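Local coordinates for protein insulinase family protease (Yersinia pestis, PDB 3GO9) that is probably a protease of the insulinase (M16) family, a group of zinc-dependent peptidases that cleave peptide substrates, at residues Leu31-Leu39 and Ile225-Leu236. Sequence-based numbering, arbitrary orientation.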
# COMPACT_ATOMS: atom_id res chain seq x y z
N LEU A 31 -1.34 -25.54 -1.99
CA LEU A 31 -0.83 -26.76 -2.55
C LEU A 31 -0.09 -27.50 -1.43
O LEU A 31 0.18 -26.97 -0.39
CB LEU A 31 0.10 -26.51 -3.73
CG LEU A 31 -0.44 -25.59 -4.87
CD1 LEU A 31 0.53 -25.46 -6.03
CD2 LEU A 31 -1.80 -26.11 -5.37
N ASP A 32 0.21 -28.76 -1.68
CA ASP A 32 0.82 -29.54 -0.61
C ASP A 32 2.20 -29.06 -0.18
O ASP A 32 2.63 -29.34 0.95
CB ASP A 32 0.86 -31.00 -1.01
CG ASP A 32 -0.54 -31.64 -1.03
OD1 ASP A 32 -1.51 -31.12 -0.41
OD2 ASP A 32 -0.61 -32.71 -1.66
N ASN A 33 2.89 -28.35 -1.06
CA ASN A 33 4.21 -27.74 -0.74
C ASN A 33 4.12 -26.38 -0.05
O ASN A 33 5.17 -25.71 0.21
CB ASN A 33 5.06 -27.63 -2.02
CG ASN A 33 4.45 -26.71 -3.04
OD1 ASN A 33 3.41 -26.08 -2.79
ND2 ASN A 33 5.09 -26.62 -4.18
N GLY A 34 2.91 -25.98 0.29
CA GLY A 34 2.64 -24.73 1.00
C GLY A 34 2.41 -23.50 0.12
O GLY A 34 2.14 -22.39 0.65
N PHE A 35 2.51 -23.69 -1.19
CA PHE A 35 2.20 -22.60 -2.14
C PHE A 35 0.74 -22.16 -1.99
O PHE A 35 -0.14 -22.99 -1.89
CB PHE A 35 2.47 -23.08 -3.53
CG PHE A 35 2.38 -22.00 -4.58
CD1 PHE A 35 3.50 -21.30 -4.94
CD2 PHE A 35 1.17 -21.72 -5.20
CE1 PHE A 35 3.44 -20.32 -5.92
CE2 PHE A 35 1.09 -20.72 -6.20
CZ PHE A 35 2.24 -20.03 -6.57
N SER A 36 0.49 -20.85 -1.91
CA SER A 36 -0.87 -20.32 -1.69
C SER A 36 -1.36 -19.64 -2.93
O SER A 36 -0.57 -19.04 -3.67
CB SER A 36 -0.85 -19.31 -0.55
OG SER A 36 -0.49 -19.94 0.69
N TRP A 37 -2.67 -19.72 -3.16
CA TRP A 37 -3.25 -18.99 -4.29
C TRP A 37 -4.61 -18.42 -3.90
O TRP A 37 -5.29 -18.97 -3.02
CB TRP A 37 -3.36 -19.87 -5.54
CG TRP A 37 -4.14 -21.12 -5.40
CD1 TRP A 37 -3.64 -22.36 -5.06
CD2 TRP A 37 -5.55 -21.31 -5.59
NE1 TRP A 37 -4.65 -23.30 -5.02
CE2 TRP A 37 -5.83 -22.69 -5.36
CE3 TRP A 37 -6.59 -20.46 -5.96
CZ2 TRP A 37 -7.13 -23.23 -5.47
CZ3 TRP A 37 -7.89 -21.00 -6.07
CH2 TRP A 37 -8.15 -22.37 -5.81
N GLN A 38 -4.97 -17.33 -4.59
CA GLN A 38 -6.21 -16.65 -4.34
C GLN A 38 -6.75 -16.18 -5.68
O GLN A 38 -6.02 -15.61 -6.46
CB GLN A 38 -6.03 -15.47 -3.41
CG GLN A 38 -5.40 -15.76 -2.07
CD GLN A 38 -5.43 -14.59 -1.10
OE1 GLN A 38 -6.17 -13.59 -1.27
NE2 GLN A 38 -4.59 -14.68 -0.09
N LEU A 39 -8.03 -16.43 -5.94
CA LEU A 39 -8.63 -16.13 -7.21
C LEU A 39 -9.95 -15.35 -6.98
O LEU A 39 -10.82 -15.74 -6.19
CB LEU A 39 -8.93 -17.44 -7.95
CG LEU A 39 -9.83 -17.41 -9.14
CD1 LEU A 39 -9.30 -16.45 -10.21
CD2 LEU A 39 -9.91 -18.87 -9.63
N ILE A 225 -8.46 -22.85 -14.06
CA ILE A 225 -7.28 -22.13 -13.63
C ILE A 225 -6.74 -22.72 -12.31
O ILE A 225 -5.51 -22.78 -12.16
CB ILE A 225 -7.54 -20.59 -13.58
CG1 ILE A 225 -6.22 -19.85 -13.82
CG2 ILE A 225 -8.28 -20.26 -12.35
CD1 ILE A 225 -6.22 -18.37 -13.43
N ALA A 226 -7.61 -23.18 -11.40
CA ALA A 226 -7.14 -23.86 -10.17
C ALA A 226 -6.30 -25.04 -10.61
O ALA A 226 -5.22 -25.26 -10.06
CB ALA A 226 -8.28 -24.32 -9.26
N ALA A 227 -6.77 -25.82 -11.59
CA ALA A 227 -6.00 -26.96 -12.03
C ALA A 227 -4.69 -26.57 -12.67
O ALA A 227 -3.69 -27.21 -12.44
CB ALA A 227 -6.82 -27.87 -12.95
N GLN A 228 -4.67 -25.47 -13.42
CA GLN A 228 -3.48 -25.03 -14.03
C GLN A 228 -2.47 -24.53 -13.00
O GLN A 228 -1.25 -24.68 -13.17
CB GLN A 228 -3.79 -23.87 -14.94
CG GLN A 228 -4.42 -24.28 -16.20
CD GLN A 228 -4.68 -23.04 -17.02
OE1 GLN A 228 -5.60 -22.34 -16.74
NE2 GLN A 228 -3.76 -22.72 -17.95
N ILE A 229 -2.99 -23.84 -12.00
CA ILE A 229 -2.09 -23.35 -10.92
C ILE A 229 -1.45 -24.54 -10.22
O ILE A 229 -0.23 -24.55 -9.96
CB ILE A 229 -2.85 -22.47 -9.93
CG1 ILE A 229 -3.19 -21.12 -10.58
CG2 ILE A 229 -2.09 -22.33 -8.55
CD1 ILE A 229 -4.28 -20.35 -9.81
N SER A 230 -2.23 -25.55 -9.88
CA SER A 230 -1.65 -26.76 -9.26
C SER A 230 -0.58 -27.40 -10.10
O SER A 230 0.51 -27.74 -9.62
CB SER A 230 -2.76 -27.76 -9.00
OG SER A 230 -2.24 -28.84 -8.26
N LYS A 231 -0.82 -27.53 -11.38
CA LYS A 231 0.14 -28.18 -12.27
C LYS A 231 1.41 -27.34 -12.46
O LYS A 231 2.49 -27.89 -12.61
CB LYS A 231 -0.50 -28.50 -13.63
CG LYS A 231 -1.75 -29.42 -13.55
CD LYS A 231 -2.25 -29.84 -14.93
CE LYS A 231 -3.37 -30.88 -14.84
NZ LYS A 231 -4.67 -30.32 -14.49
N ALA A 232 1.29 -26.01 -12.42
CA ALA A 232 2.43 -25.10 -12.57
C ALA A 232 3.31 -25.05 -11.35
O ALA A 232 4.52 -24.95 -11.51
CB ALA A 232 1.98 -23.71 -12.97
N PHE A 233 2.71 -25.07 -10.15
CA PHE A 233 3.44 -24.71 -8.95
C PHE A 233 3.61 -25.83 -7.92
O PHE A 233 4.24 -25.61 -6.90
CB PHE A 233 2.82 -23.50 -8.27
CG PHE A 233 2.85 -22.22 -9.12
CD1 PHE A 233 1.74 -21.81 -9.80
CD2 PHE A 233 4.04 -21.52 -9.29
CE1 PHE A 233 1.77 -20.70 -10.59
CE2 PHE A 233 4.06 -20.36 -10.08
CZ PHE A 233 2.92 -19.97 -10.71
N SER A 234 3.00 -26.99 -8.15
CA SER A 234 3.03 -28.03 -7.11
C SER A 234 4.39 -28.73 -6.96
O SER A 234 4.61 -29.41 -5.93
CB SER A 234 1.91 -29.05 -7.32
OG SER A 234 2.11 -29.77 -8.54
N GLU A 235 5.25 -28.56 -7.94
CA GLU A 235 6.55 -29.20 -7.93
C GLU A 235 7.63 -28.36 -7.23
O GLU A 235 8.73 -28.86 -6.95
CB GLU A 235 6.86 -29.64 -9.38
CG GLU A 235 8.21 -30.25 -9.64
CD GLU A 235 8.49 -31.50 -8.88
OE1 GLU A 235 7.57 -32.32 -8.63
OE2 GLU A 235 9.69 -31.59 -8.57
N LEU A 236 7.33 -27.10 -6.84
CA LEU A 236 8.30 -26.26 -6.16
C LEU A 236 8.70 -26.93 -4.86
O LEU A 236 7.89 -27.61 -4.25
CB LEU A 236 7.71 -24.90 -5.85
CG LEU A 236 7.29 -24.08 -7.07
CD1 LEU A 236 6.64 -22.80 -6.58
CD2 LEU A 236 8.52 -23.79 -7.93
O HOH W 1 2.80 -29.58 -3.87
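The rings of F35 and F233 lie in an offset stack, centroids 4.4 Å apart and planes turned by only 9°. F233 CB sits over the centre of the F35 face, while F35 CZ lies over a face of F233, offset toward its rim, 3.4 Å from F233 CG. The CD1 methyl of L236 comes up obliquely to F35 CD1, 3.8 Å away. This is helix-on-sheet packing in an alpha/beta domain of the M16 family: helix segment 225-233 runs nearly antiparallel to strand 36-39 (158°), and helix 125-140 touches F233 as well. Large apolar residues suit this layer. The W37 indole leans obliquely on I229 CG2, and its CH2 rests 4.0 Å from A226 CB, the small alanine letting the broad indole come close to the helix. L31, which opens the type I beta turn L31-G34 between strands 26-30 and 36-41, lays CD1 against the backbone at F233 and S234, 3.6 Å from S234 N. N33 supplies polar fastening. With CG between its backbone N and carbonyl carbon (chi1 64°), its OD1 accepts from F35 N in an Asx turn, and its ND2 gives one bond to F233 O, in that carbonyl's plane, and another to L236 O, tilted from the plane. An amide is apt here, offering acceptor and donors together. Beyond W37, L39 CD2 presses on I225 CG2 at 3.5 Å, tighter than usual for two methyl groups.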